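Local coordinates for hypothetical protein (Archaeoglobus fulgidus, PDB 2H6L) that is of unknown function but binds zinc through histidines and belongs to the family of plant and prokaryote conserved (PPC) domain proteins, at residues Glu28-Lys33 with Val115-Leu120; Gly34-His39 with Ser84-His89; Lys64-Pro69 with Val92-Asp97. All coordinates share one frame; numbering follows the deposited sequence.

Contact 1. Residues Glu28-Lys33 with Val115-Leu120; sequences EFLEEK and VFVLPL
Val117 is the one residue of 115-120 that touches 28-33, and it meets Phe29 and Leu30. The contact is small, buried and wholly apolar. The backbones stay well apart, with Leu30 CA and Pro119 CA 9.1 Å from each other at the closest pair. Side chains alone bridge the space.

Along the strand, Phe116 comes before the contact residue and faces away from the helix, where it stacks its ring on that of His39 of the second subunit.

Val117 follows and points toward the helix. Its CG1 lies anti to the backbone N (chi1 178°) and is the methyl that serves both helix residues. CG1 lies 4.3 Å from Phe29 CE2. It comes at the edge of the phenyl ring, near the ring plane, and not over a face. The same methyl lies 4.4 Å from Leu30 CD2. In Leu30, CD1 continues the chain anti to CA (chi2 171°), and the other branch, CD2, is left to meet the valine. Val117 CG2 approaches the same corner of the phenyl, 4.4 Å from Phe29 CE2. These are ordinary apolar contacts at relaxed distances.

Further on, Pro119 again points toward the helix, but its ring stops short of 28-33.

Phe29 and Leu30 are successive residues in the last turns of helix 22-33, where Lys33 N bonds to Phe29 O at 3.0 Å. The Phe29 ring also meets Phe12 of strand 10-15 edge-to-face. Leu30 leans on Cys88 and Pro86 of strand 85-96. The helix packs against the antiparallel sheet, with strand 113-119 lying between strands 10-15 and 38-43.

Contact 2. Residues Gly34-His39 with Ser84-His89; sequences GIHAAH and SKPFCH. With ZN (zinc ion), chain D.
Pro86 packs against the carbonyl oxygen of Ile35 and the ring of His36, in the loop after helix 22-33, and this is the whole of the direct contact. The chains come close, with His36 CA 5.1 Å from Pro86 CA.

The packing is van der Waals. Pro86 CB sits 3.4 Å from Ile35 O, and Pro86 CG is 4.0 Å from the same oxygen. The imidazole of His36 adds a looser touch at an oblique angle, its CD2 lying 4.4 Å from Pro86 CD.

Backbone hydrogen bonding shapes the helix end. Gly34, with positive phi (71°), is the C-prime residue of a Schellman motif. Ile35 N bonds to Leu30 O and Gly34 N to Glu31 O.

Metal binding belongs to the far end of 84-89, which takes no part in the packing with 34-39. His89 NE2 binds the zinc ion at 2.2 Å, and His91 and His104 also bind it. The ring swings anti to the backbone N (chi1 -178°), which carries NE2 out to the metal. His89 ND1 is hydrogen-bonded to Glu114 OE1 of the third subunit. Held at both nitrogens, by the zinc and by this carboxylate, the ring is probably fixed in rotation.

Strands 38-43 and 85-96 do not pair with each other; each pairs with strand 70-82, antiparallel, and so they lie on its two sides in the sheet.

Contact 3. Residues Lys64-Pro69 with Val92-Asp97; sequences KELMEP and VLLGKD
Segments 64-69 and 92-97 do not pair as strands; between Leu66-Pro69 and Leu94-Lys96 their directions differ by 52°. The nearest backbone approach is Pro69 CA to Gly95 CA, at 8.2 Å. At this separation the contact is made by side chains and by one backbone carbonyl.

Lys96 contributes most. Its NZ donates a hydrogen bond of 2.9 Å to Pro69 O, nearly along the C=O axis (161°). The same NZ forms a salt bridge with Glu68 OE2 at 3.1 Å. One carboxylate oxygen does this work, since Glu68 OE1 is 3.7 Å from Lys96 NZ. The glutamate reaches out fully extended, while the lysine bends at chi3 (73°) to bring its ammonium between carboxylate and carbonyl. Glu68 OE1 also lies near Glu99 OE2, a like charge that the lysine probably offsets in part. A glutamine at Glu68 would probably leave the Lys96 ammonium without its charge partner here, held chiefly by the Pro69 carbonyl.

Deeper in, Leu66 CD1 meets Leu94 CD2 at 4.5 Å, a loose apolar touch.

Leu66 also packs on Tyr101 of strand 99-110, and Leu94 on Ala49 and Ile51 of strand 45-55. Tyr53 of the second subunit packs on Lys96. The contact thus joins the end of strand 60-66 and the loop leading to strand 70-82 with the end of strand 85-96.

Contacts 1 and 2 adjoin, their centres 8 Å apart, on one side of the chain's centre. Contact 3 lies on the opposite side, about 25 Å from the centre of each. Along the chain, contact 1 encloses the other two. Contacts 2 and 3 interleave, and both use strand 85-96, which carries the zinc ligand His89 in the contact 2 segment and His91 between the two segments. All three reach the same antiparallel sheet. Contact 1 packs the helix on it, contact 2 follows where that helix gives way to strand 38-43, and contact 3 joins strand ends on the far side. Each contact region also lies next to the third subunit of the three-chain assembly.

Contact 1. Residues Glu28-Lys33 with Val115-Leu120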
ATOM      1  N   GLU A  28       6.512  17.198  10.087  1.00 21.43           N
ATOM      2  CA  GLU A  28       6.439  18.655  10.086  1.00 22.56           C
ATOM      3  C   GLU A  28       5.152  19.074   9.394  1.00 22.10           C
ATOM      4  O   GLU A  28       4.462  19.993   9.839  1.00 22.20           O
ATOM      5  CB  GLU A  28       7.652  19.257   9.373  1.00 25.11           C
ATOM      6  CG  GLU A  28       8.948  19.124  10.167  1.00 28.00           C
ATOM      7  CD  GLU A  28      10.168  19.573   9.383  1.00 31.77           C
ATOM      8  OE1 GLU A  28      10.171  20.721   8.890  1.00 32.88           O
ATOM      9  OE2 GLU A  28      11.123  18.776   9.262  1.00 34.41           O
ATOM     10  N   PHE A  29       4.822  18.393   8.304  1.00 21.55           N
ATOM     11  CA  PHE A  29       3.602  18.698   7.578  1.00 21.42           C
ATOM     12  C   PHE A  29       2.376  18.517   8.478  1.00 22.06           C
ATOM     13  O   PHE A  29       1.493  19.378   8.530  1.00 22.71           O
ATOM     14  CB  PHE A  29       3.466  17.775   6.371  1.00 21.17           C
ATOM     15  CG  PHE A  29       2.149  17.898   5.676  1.00 20.21           C
ATOM     16  CD1 PHE A  29       1.833  19.047   4.965  1.00 18.64           C
ATOM     17  CD2 PHE A  29       1.203  16.880   5.765  1.00 19.79           C
ATOM     18  CE1 PHE A  29       0.592  19.186   4.354  1.00 21.11           C
ATOM     19  CE2 PHE A  29      -0.040  17.005   5.157  1.00 18.97           C
ATOM     20  CZ  PHE A  29      -0.349  18.164   4.448  1.00 19.46           C
ATOM     21  N   LEU A  30       2.328  17.390   9.183  1.00 20.86           N
ATOM     22  CA  LEU A  30       1.211  17.080  10.070  1.00 20.83           C
ATOM     23  C   LEU A  30       1.029  18.130  11.161  1.00 20.19           C
ATOM     24  O   LEU A  30      -0.097  18.539  11.454  1.00 17.84           O
ATOM     25  CB  LEU A  30       1.414  15.692  10.700  1.00 18.78           C
ATOM     26  CG  LEU A  30       1.561  14.558   9.674  1.00 19.66           C
ATOM     27  CD1 LEU A  30       1.986  13.253  10.347  1.00 20.16           C
ATOM     28  CD2 LEU A  30       0.239  14.386   8.959  1.00 16.87           C
ATOM     29  N   GLU A  31       2.135  18.556  11.768  1.00 22.40           N
ATOM     30  CA  GLU A  31       2.090  19.567  12.827  1.00 24.83           C
ATOM     31  C   GLU A  31       1.527  20.874  12.276  1.00 24.54           C
ATOM     32  O   GLU A  31       0.706  21.534  12.912  1.00 22.84           O
ATOM     33  CB  GLU A  31       3.497  19.818  13.388  1.00 28.86           C
ATOM     34  CG  GLU A  31       4.132  18.629  14.105  1.00 35.76           C
ATOM     35  CD  GLU A  31       3.770  18.560  15.584  1.00 40.84           C
ATOM     36  OE1 GLU A  31       2.567  18.655  15.912  1.00 43.50           O
ATOM     37  OE2 GLU A  31       4.692  18.404  16.419  1.00 41.44           O
ATOM     38  N   GLU A  32       1.973  21.236  11.079  1.00 25.34           N
ATOM     39  CA  GLU A  32       1.527  22.462  10.429  1.00 25.17           C
ATOM     40  C   GLU A  32       0.035  22.454  10.140  1.00 22.49           C
ATOM     41  O   GLU A  32      -0.649  23.466  10.319  1.00 22.22           O
ATOM     42  CB  GLU A  32       2.306  22.667   9.130  1.00 30.31           C
ATOM     43  CG  GLU A  32       1.753  23.756   8.232  1.00 37.94           C
ATOM     44  CD  GLU A  32       2.577  23.937   6.978  1.00 41.80           C
ATOM     45  OE1 GLU A  32       2.767  22.941   6.247  1.00 44.38           O
ATOM     46  OE2 GLU A  32       3.034  25.074   6.725  1.00 44.53           O
ATOM     47  N   LYS A  33      -0.475  21.314   9.691  1.00 21.24           N
ATOM     48  CA  LYS A  33      -1.894  21.195   9.374  1.00 21.48           C
ATOM     49  C   LYS A  33      -2.718  20.763  10.576  1.00 21.13           C
ATOM     50  O   LYS A  33      -3.940  20.842  10.553  1.00 22.10           O
ATOM     51  CB  LYS A  33      -2.105  20.193   8.234  1.00 22.04           C
ATOM     52  CG  LYS A  33      -1.503  20.623   6.911  1.00 24.29           C
ATOM     53  CD  LYS A  33      -2.159  21.897   6.392  1.00 26.85           C
ATOM     54  CE  LYS A  33      -1.472  22.405   5.130  1.00 28.64           C
ATOM     55  NZ  LYS A  33      -2.088  23.672   4.631  1.00 30.97           N
ATOM     56  N   VAL A 115       4.286  11.617  -1.404  1.00 16.99           N
ATOM     57  CA  VAL A 115       3.498  11.059  -0.321  1.00 17.83           C
ATOM     58  C   VAL A 115       2.018  11.374  -0.438  1.00 17.36           C
ATOM     59  O   VAL A 115       1.637  12.480  -0.818  1.00 19.33           O
ATOM     60  CB  VAL A 115       3.993  11.610   1.048  1.00 16.83           C
ATOM     61  CG1 VAL A 115       3.321  10.868   2.193  1.00 17.15           C
ATOM     62  CG2 VAL A 115       5.506  11.500   1.139  1.00 18.77           C
ATOM     63  N   PHE A 116       1.184  10.392  -0.120  1.00 15.73           N
ATOM     64  CA  PHE A 116      -0.251  10.609  -0.139  1.00 16.59           C
ATOM     65  C   PHE A 116      -0.668  10.603   1.316  1.00 16.23           C
ATOM     66  O   PHE A 116      -0.406   9.642   2.036  1.00 15.17           O
ATOM     67  CB  PHE A 116      -0.994   9.490  -0.872  1.00 16.72           C
ATOM     68  CG  PHE A 116      -2.495   9.598  -0.769  1.00 19.16           C
ATOM     69  CD1 PHE A 116      -3.146  10.781  -1.114  1.00 20.23           C
ATOM     70  CD2 PHE A 116      -3.258   8.526  -0.316  1.00 20.21           C
ATOM     71  CE1 PHE A 116      -4.530  10.901  -1.005  1.00 21.59           C
ATOM     72  CE2 PHE A 116      -4.639   8.632  -0.204  1.00 21.69           C
ATOM     73  CZ  PHE A 116      -5.279   9.822  -0.550  1.00 20.28           C
ATOM     74  N   VAL A 117      -1.288  11.684   1.757  1.00 16.50           N
ATOM     75  CA  VAL A 117      -1.738  11.766   3.138  1.00 18.60           C
ATOM     76  C   VAL A 117      -3.252  11.880   3.165  1.00 18.09           C
ATOM     77  O   VAL A 117      -3.824  12.778   2.550  1.00 20.10           O
ATOM     78  CB  VAL A 117      -1.129  12.979   3.853  1.00 17.87           C
ATOM     79  CG1 VAL A 117      -1.660  13.064   5.275  1.00 19.38           C
ATOM     80  CG2 VAL A 117       0.387  12.868   3.848  1.00 17.32           C
ATOM     81  N   LEU A 118      -3.897  10.956   3.868  1.00 19.27           N
ATOM     82  CA  LEU A 118      -5.351  10.958   3.979  1.00 18.49           C
ATOM     83  C   LEU A 118      -5.707  11.229   5.431  1.00 19.60           C
ATOM     84  O   LEU A 118      -5.737  10.308   6.255  1.00 18.35           O
ATOM     85  CB  LEU A 118      -5.920   9.601   3.549  1.00 19.18           C
ATOM     86  CG  LEU A 118      -7.444   9.461   3.481  1.00 18.66           C
ATOM     87  CD1 LEU A 118      -7.997  10.313   2.348  1.00 19.98           C
ATOM     88  CD2 LEU A 118      -7.805   8.011   3.249  1.00 22.29           C
ATOM     89  N   PRO A 119      -5.954  12.505   5.775  1.00 20.70           N
ATOM     90  CA  PRO A 119      -6.304  12.841   7.158  1.00 20.79           C
ATOM     91  C   PRO A 119      -7.621  12.184   7.566  1.00 21.52           C
ATOM     92  O   PRO A 119      -8.529  12.020   6.747  1.00 19.39           O
ATOM     93  CB  PRO A 119      -6.384  14.369   7.136  1.00 20.72           C
ATOM     94  CG  PRO A 119      -6.788  14.668   5.718  1.00 21.36           C
ATOM     95  CD  PRO A 119      -5.931  13.713   4.929  1.00 18.60           C
ATOM     96  N   LEU A 120      -7.705  11.792   8.832  1.00 19.42           N
ATOM     97  CA  LEU A 120      -8.901  11.152   9.353  1.00 19.56           C
ATOM     98  C   LEU A 120      -9.457  12.028  10.466  1.00 19.81           C
ATOM     99  O   LEU A 120      -8.792  12.261  11.485  1.00 18.82           O
ATOM    100  CB  LEU A 120      -8.554   9.754   9.876  1.00 18.83           C
ATOM    101  CG  LEU A 120      -8.032   8.809   8.788  1.00 18.25           C
ATOM    102  CD1 LEU A 120      -7.397   7.572   9.409  1.00 19.86           C
ATOM    103  CD2 LEU A 120      -9.176   8.428   7.871  1.00 16.69           C
TER

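Contact 2. Residues Gly34-His39 with Ser84-His89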
ATOM      1  N   GLY A  34      -2.047  20.314  11.631  1.00 21.10           N
ATOM      2  CA  GLY A  34      -2.766  19.865  12.807  1.00 21.69           C
ATOM      3  C   GLY A  34      -3.489  18.547  12.571  1.00 20.60           C
ATOM      4  O   GLY A  34      -4.591  18.341  13.075  1.00 21.79           O
ATOM      5  N   ILE A  35      -2.874  17.660  11.794  1.00 19.55           N
ATOM      6  CA  ILE A  35      -3.460  16.346  11.515  1.00 22.42           C
ATOM      7  C   ILE A  35      -3.006  15.389  12.621  1.00 20.47           C
ATOM      8  O   ILE A  35      -1.809  15.183  12.801  1.00 19.32           O
ATOM      9  CB  ILE A  35      -2.966  15.774  10.162  1.00 22.91           C
ATOM     10  CG1 ILE A  35      -3.151  16.803   9.041  1.00 23.11           C
ATOM     11  CG2 ILE A  35      -3.727  14.496   9.835  1.00 21.85           C
ATOM     12  CD1 ILE A  35      -4.576  17.152   8.768  1.00 28.96           C
ATOM     13  N   HIS A  36      -3.949  14.804  13.352  1.00 20.79           N
ATOM     14  CA  HIS A  36      -3.606  13.889  14.440  1.00 22.03           C
ATOM     15  C   HIS A  36      -3.868  12.423  14.131  1.00 21.86           C
ATOM     16  O   HIS A  36      -3.415  11.539  14.857  1.00 21.85           O
ATOM     17  CB  HIS A  36      -4.364  14.282  15.711  1.00 23.49           C
ATOM     18  CG  HIS A  36      -4.010  15.642  16.227  1.00 26.73           C
ATOM     19  ND1 HIS A  36      -4.663  16.230  17.289  1.00 28.92           N
ATOM     20  CD2 HIS A  36      -3.070  16.531  15.824  1.00 27.43           C
ATOM     21  CE1 HIS A  36      -4.142  17.424  17.517  1.00 29.27           C
ATOM     22  NE2 HIS A  36      -3.174  17.630  16.641  1.00 28.51           N
ATOM     23  N   ALA A  37      -4.603  12.167  13.053  1.00 20.79           N
ATOM     24  CA  ALA A  37      -4.920  10.805  12.643  1.00 19.01           C
ATOM     25  C   ALA A  37      -4.968  10.773  11.119  1.00 18.71           C
ATOM     26  O   ALA A  37      -5.574  11.642  10.501  1.00 17.02           O
ATOM     27  CB  ALA A  37      -6.267  10.386  13.226  1.00 14.04           C
ATOM     28  N   ALA A  38      -4.322   9.781  10.516  1.00 19.75           N
ATOM     29  CA  ALA A  38      -4.305   9.679   9.060  1.00 20.33           C
ATOM     30  C   ALA A  38      -3.714   8.378   8.546  1.00 21.40           C
ATOM     31  O   ALA A  38      -3.100   7.617   9.294  1.00 22.11           O
ATOM     32  CB  ALA A  38      -3.523  10.850   8.470  1.00 17.54           C
ATOM     33  N   HIS A  39      -3.931   8.128   7.258  1.00 20.48           N
ATOM     34  CA  HIS A  39      -3.387   6.959   6.585  1.00 21.20           C
ATOM     35  C   HIS A  39      -2.297   7.534   5.690  1.00 21.00           C
ATOM     36  O   HIS A  39      -2.489   8.589   5.084  1.00 19.89           O
ATOM     37  CB  HIS A  39      -4.442   6.275   5.721  1.00 22.51           C
ATOM     38  CG  HIS A  39      -3.908   5.127   4.924  1.00 22.77           C
ATOM     39  ND1 HIS A  39      -4.109   5.005   3.565  1.00 22.42           N
ATOM     40  CD2 HIS A  39      -3.190   4.042   5.298  1.00 21.96           C
ATOM     41  CE1 HIS A  39      -3.538   3.894   3.137  1.00 22.64           C
ATOM     42  NE2 HIS A  39      -2.973   3.291   4.169  1.00 24.22           N
ATOM     43  N   SER A  84       1.467  13.479  23.057  1.00 43.11           N
ATOM     44  CA  SER A  84       0.673  14.645  22.656  1.00 43.01           C
ATOM     45  C   SER A  84       1.054  15.342  21.349  1.00 41.86           C
ATOM     46  O   SER A  84       0.930  16.561  21.237  1.00 41.66           O
ATOM     47  CB  SER A  84       0.673  15.684  23.777  1.00 44.19           C
ATOM     48  OG  SER A  84       1.944  16.294  23.883  1.00 45.77           O
ATOM     49  N   LYS A  85       1.514  14.577  20.367  1.00 39.45           N
ATOM     50  CA  LYS A  85       1.871  15.149  19.076  1.00 37.24           C
ATOM     51  C   LYS A  85       1.748  14.092  17.988  1.00 34.51           C
ATOM     52  O   LYS A  85       1.932  12.900  18.241  1.00 32.54           O
ATOM     53  CB  LYS A  85       3.298  15.703  19.104  1.00 39.36           C
ATOM     54  CG  LYS A  85       4.376  14.652  19.284  1.00 42.80           C
ATOM     55  CD  LYS A  85       5.770  15.269  19.248  1.00 46.76           C
ATOM     56  CE  LYS A  85       6.081  15.886  17.893  1.00 48.39           C
ATOM     57  NZ  LYS A  85       7.461  16.448  17.836  1.00 50.51           N
ATOM     58  N   PRO A  86       1.432  14.515  16.757  1.00 31.87           N
ATOM     59  CA  PRO A  86       1.300  13.536  15.673  1.00 30.24           C
ATOM     60  C   PRO A  86       2.530  12.635  15.535  1.00 28.68           C
ATOM     61  O   PRO A  86       3.659  13.109  15.390  1.00 27.81           O
ATOM     62  CB  PRO A  86       1.045  14.412  14.443  1.00 29.99           C
ATOM     63  CG  PRO A  86       1.638  15.746  14.825  1.00 31.65           C
ATOM     64  CD  PRO A  86       1.250  15.887  16.263  1.00 30.90           C
ATOM     65  N   PHE A  87       2.294  11.329  15.591  1.00 25.68           N
ATOM     66  CA  PHE A  87       3.368  10.350  15.497  1.00 23.99           C
ATOM     67  C   PHE A  87       3.159   9.388  14.324  1.00 22.71           C
ATOM     68  O   PHE A  87       2.087   8.804  14.176  1.00 20.28           O
ATOM     69  CB  PHE A  87       3.444   9.562  16.800  1.00 23.39           C
ATOM     70  CG  PHE A  87       4.468   8.473  16.783  1.00 25.57           C
ATOM     71  CD1 PHE A  87       5.821   8.771  16.879  1.00 25.42           C
ATOM     72  CD2 PHE A  87       4.080   7.143  16.659  1.00 23.50           C
ATOM     73  CE1 PHE A  87       6.777   7.764  16.855  1.00 25.83           C
ATOM     74  CE2 PHE A  87       5.025   6.126  16.631  1.00 25.13           C
ATOM     75  CZ  PHE A  87       6.379   6.436  16.731  1.00 25.30           C
ATOM     76  N   CYS A  88       4.189   9.227  13.496  1.00 23.00           N
ATOM     77  CA  CYS A  88       4.112   8.343  12.335  1.00 20.77           C
ATOM     78  C   CYS A  88       4.624   6.932  12.616  1.00 19.71           C
ATOM     79  O   CYS A  88       5.669   6.754  13.233  1.00 19.29           O
ATOM     80  CB  CYS A  88       4.918   8.915  11.158  1.00 20.48           C
ATOM     81  SG  CYS A  88       4.315  10.465  10.442  1.00 25.69           S
ATOM     82  N   HIS A  89       3.864   5.938  12.158  1.00 17.97           N
ATOM     83  CA  HIS A  89       4.239   4.537  12.277  1.00 15.17           C
ATOM     84  C   HIS A  89       4.263   4.070  10.831  1.00 14.66           C
ATOM     85  O   HIS A  89       3.215   3.908  10.212  1.00 16.15           O
ATOM     86  CB  HIS A  89       3.194   3.729  13.037  1.00 15.24           C
ATOM     87  CG  HIS A  89       3.569   2.290  13.207  1.00 17.90           C
ATOM     88  ND1 HIS A  89       2.720   1.355  13.760  1.00 17.91           N
ATOM     89  CD2 HIS A  89       4.711   1.629  12.903  1.00 16.76           C
ATOM     90  CE1 HIS A  89       3.323   0.181  13.787  1.00 17.48           C
ATOM     91  NE2 HIS A  89       4.533   0.318  13.273  1.00 18.22           N
TER
HETATM   92 ZN    ZN D 401       6.262  -1.041  13.163  1.00 26.53          ZN

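Contact 3. Residues Lys64-Pro69 with Val92-Asp97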
ATOM      1  N   LYS A  64      18.612  -2.093  11.065  1.00 22.76           N
ATOM      2  CA  LYS A  64      19.545  -2.363   9.988  1.00 22.74           C
ATOM      3  C   LYS A  64      19.813  -1.051   9.261  1.00 21.03           C
ATOM      4  O   LYS A  64      18.886  -0.297   8.953  1.00 18.88           O
ATOM      5  CB  LYS A  64      18.961  -3.390   9.011  1.00 22.08           C
ATOM      6  CG  LYS A  64      19.912  -3.760   7.884  1.00 23.31           C
ATOM      7  CD  LYS A  64      19.323  -4.802   6.950  1.00 24.10           C
ATOM      8  CE  LYS A  64      20.348  -5.217   5.913  1.00 23.81           C
ATOM      9  NZ  LYS A  64      21.634  -5.584   6.572  1.00 22.73           N
ATOM     10  N   GLU A  65      21.085  -0.773   9.015  1.00 21.74           N
ATOM     11  CA  GLU A  65      21.474   0.446   8.324  1.00 21.95           C
ATOM     12  C   GLU A  65      21.709   0.120   6.873  1.00 21.16           C
ATOM     13  O   GLU A  65      22.270  -0.922   6.548  1.00 22.60           O
ATOM     14  CB  GLU A  65      22.753   1.025   8.927  1.00 25.40           C
ATOM     15  CG  GLU A  65      22.542   1.754  10.238  1.00 30.27           C
ATOM     16  CD  GLU A  65      23.848   2.199  10.862  1.00 33.59           C
ATOM     17  OE1 GLU A  65      24.497   1.373  11.541  1.00 35.25           O
ATOM     18  OE2 GLU A  65      24.232   3.373  10.658  1.00 35.69           O
ATOM     19  N   LEU A  66      21.262   1.015   6.006  1.00 22.85           N
ATOM     20  CA  LEU A  66      21.423   0.853   4.570  1.00 24.82           C
ATOM     21  C   LEU A  66      21.956   2.164   4.023  1.00 24.92           C
ATOM     22  O   LEU A  66      21.225   3.148   3.951  1.00 24.01           O
ATOM     23  CB  LEU A  66      20.078   0.539   3.921  1.00 26.21           C
ATOM     24  CG  LEU A  66      19.443  -0.807   4.273  1.00 29.35           C
ATOM     25  CD1 LEU A  66      17.983  -0.785   3.867  1.00 27.55           C
ATOM     26  CD2 LEU A  66      20.196  -1.942   3.573  1.00 28.22           C
HETATM   27  N   MSE A  67      23.231   2.178   3.656  1.00 26.88           N
HETATM   28  CA  MSE A  67      23.846   3.378   3.116  1.00 29.69           C
HETATM   29  C   MSE A  67      24.087   3.236   1.619  1.00 29.52           C
HETATM   30  O   MSE A  67      25.205   3.397   1.120  1.00 28.17           O
HETATM   31  CB  MSE A  67      25.150   3.684   3.861  1.00 35.29           C
HETATM   32  CG  MSE A  67      24.929   4.115   5.314  1.00 43.03           C
HETATM   33 SE   MSE A  67      26.553   4.452   6.332  1.00 56.73          SE
HETATM   34  CE  MSE A  67      27.002   6.202   5.634  1.00 51.56           C
ATOM     35  N   GLU A  68      23.011   2.911   0.912  1.00 29.20           N
ATOM     36  CA  GLU A  68      23.035   2.758  -0.533  1.00 28.78           C
ATOM     37  C   GLU A  68      21.697   3.241  -1.055  1.00 26.87           C
ATOM     38  O   GLU A  68      20.660   3.019  -0.428  1.00 27.55           O
ATOM     39  CB  GLU A  68      23.224   1.290  -0.948  1.00 32.28           C
ATOM     40  CG  GLU A  68      22.953   1.053  -2.446  1.00 35.60           C
ATOM     41  CD  GLU A  68      22.991  -0.408  -2.857  1.00 38.06           C
ATOM     42  OE1 GLU A  68      22.375  -1.241  -2.157  1.00 41.22           O
ATOM     43  OE2 GLU A  68      23.620  -0.721  -3.894  1.00 36.49           O
ATOM     44  N   PRO A  69      21.702   3.926  -2.203  1.00 25.08           N
ATOM     45  CA  PRO A  69      20.459   4.427  -2.792  1.00 23.36           C
ATOM     46  C   PRO A  69      19.508   3.252  -2.984  1.00 21.07           C
ATOM     47  O   PRO A  69      19.924   2.190  -3.438  1.00 20.32           O
ATOM     48  CB  PRO A  69      20.928   5.009  -4.119  1.00 23.31           C
ATOM     49  CG  PRO A  69      22.288   5.531  -3.776  1.00 25.95           C
ATOM     50  CD  PRO A  69      22.874   4.399  -2.962  1.00 24.97           C
ATOM     51  N   VAL A  92       8.150  -0.158   5.475  1.00 16.20           N
ATOM     52  CA  VAL A  92       8.565  -0.021   4.089  1.00 17.58           C
ATOM     53  C   VAL A  92       9.253  -1.229   3.509  1.00 18.27           C
ATOM     54  O   VAL A  92       9.660  -2.154   4.214  1.00 18.47           O
ATOM     55  CB  VAL A  92       9.563   1.150   3.894  1.00 19.98           C
ATOM     56  CG1 VAL A  92       8.905   2.472   4.227  1.00 18.33           C
ATOM     57  CG2 VAL A  92      10.810   0.915   4.758  1.00 19.61           C
ATOM     58  N   LEU A  93       9.370  -1.180   2.191  1.00 17.87           N
ATOM     59  CA  LEU A  93      10.063  -2.175   1.396  1.00 18.30           C
ATOM     60  C   LEU A  93      10.931  -1.305   0.492  1.00 16.68           C
ATOM     61  O   LEU A  93      10.430  -0.466  -0.262  1.00 12.65           O
ATOM     62  CB  LEU A  93       9.072  -3.005   0.584  1.00 20.78           C
ATOM     63  CG  LEU A  93       8.539  -4.206   1.365  1.00 21.27           C
ATOM     64  CD1 LEU A  93       7.036  -4.329   1.203  1.00 21.90           C
ATOM     65  CD2 LEU A  93       9.256  -5.453   0.880  1.00 19.96           C
ATOM     66  N   LEU A  94      12.238  -1.476   0.626  1.00 17.69           N
ATOM     67  CA  LEU A  94      13.218  -0.715  -0.141  1.00 19.71           C
ATOM     68  C   LEU A  94      14.101  -1.685  -0.894  1.00 20.59           C
ATOM     69  O   LEU A  94      14.318  -2.810  -0.449  1.00 19.08           O
ATOM     70  CB  LEU A  94      14.101   0.115   0.798  1.00 21.08           C
ATOM     71  CG  LEU A  94      13.630   1.414   1.457  1.00 21.96           C
ATOM     72  CD1 LEU A  94      12.131   1.452   1.594  1.00 24.34           C
ATOM     73  CD2 LEU A  94      14.317   1.540   2.813  1.00 22.02           C
ATOM     74  N   GLY A  95      14.626  -1.248  -2.030  1.00 21.81           N
ATOM     75  CA  GLY A  95      15.498  -2.120  -2.784  1.00 24.88           C
ATOM     76  C   GLY A  95      15.478  -1.861  -4.270  1.00 26.06           C
ATOM     77  O   GLY A  95      14.958  -0.850  -4.734  1.00 25.68           O
ATOM     78  N   LYS A  96      16.055  -2.796  -5.012  1.00 27.54           N
ATOM     79  CA  LYS A  96      16.134  -2.704  -6.459  1.00 30.50           C
ATOM     80  C   LYS A  96      16.154  -4.127  -7.007  1.00 30.55           C
ATOM     81  O   LYS A  96      16.905  -4.976  -6.523  1.00 28.38           O
ATOM     82  CB  LYS A  96      17.406  -1.949  -6.854  1.00 32.66           C
ATOM     83  CG  LYS A  96      18.679  -2.589  -6.328  1.00 36.37           C
ATOM     84  CD  LYS A  96      19.868  -1.643  -6.401  1.00 39.45           C
ATOM     85  CE  LYS A  96      19.773  -0.553  -5.340  1.00 40.97           C
ATOM     86  NZ  LYS A  96      21.019   0.263  -5.261  1.00 42.14           N
ATOM     87  N   ASP A  97      15.317  -4.376  -8.011  1.00 32.32           N
ATOM     88  CA  ASP A  97      15.201  -5.694  -8.628  1.00 32.97           C
ATOM     89  C   ASP A  97      14.987  -6.787  -7.588  1.00 32.92           C
ATOM     90  O   ASP A  97      13.979  -6.787  -6.891  1.00 33.54           O
ATOM     91  CB  ASP A  97      16.439  -6.010  -9.463  1.00 35.34           C
ATOM     92  CG  ASP A  97      16.576  -5.096 -10.658  1.00 37.88           C
ATOM     93  OD1 ASP A  97      15.533  -4.695 -11.223  1.00 37.31           O
ATOM     94  OD2 ASP A  97      17.725  -4.787 -11.037  1.00 40.39           O
TER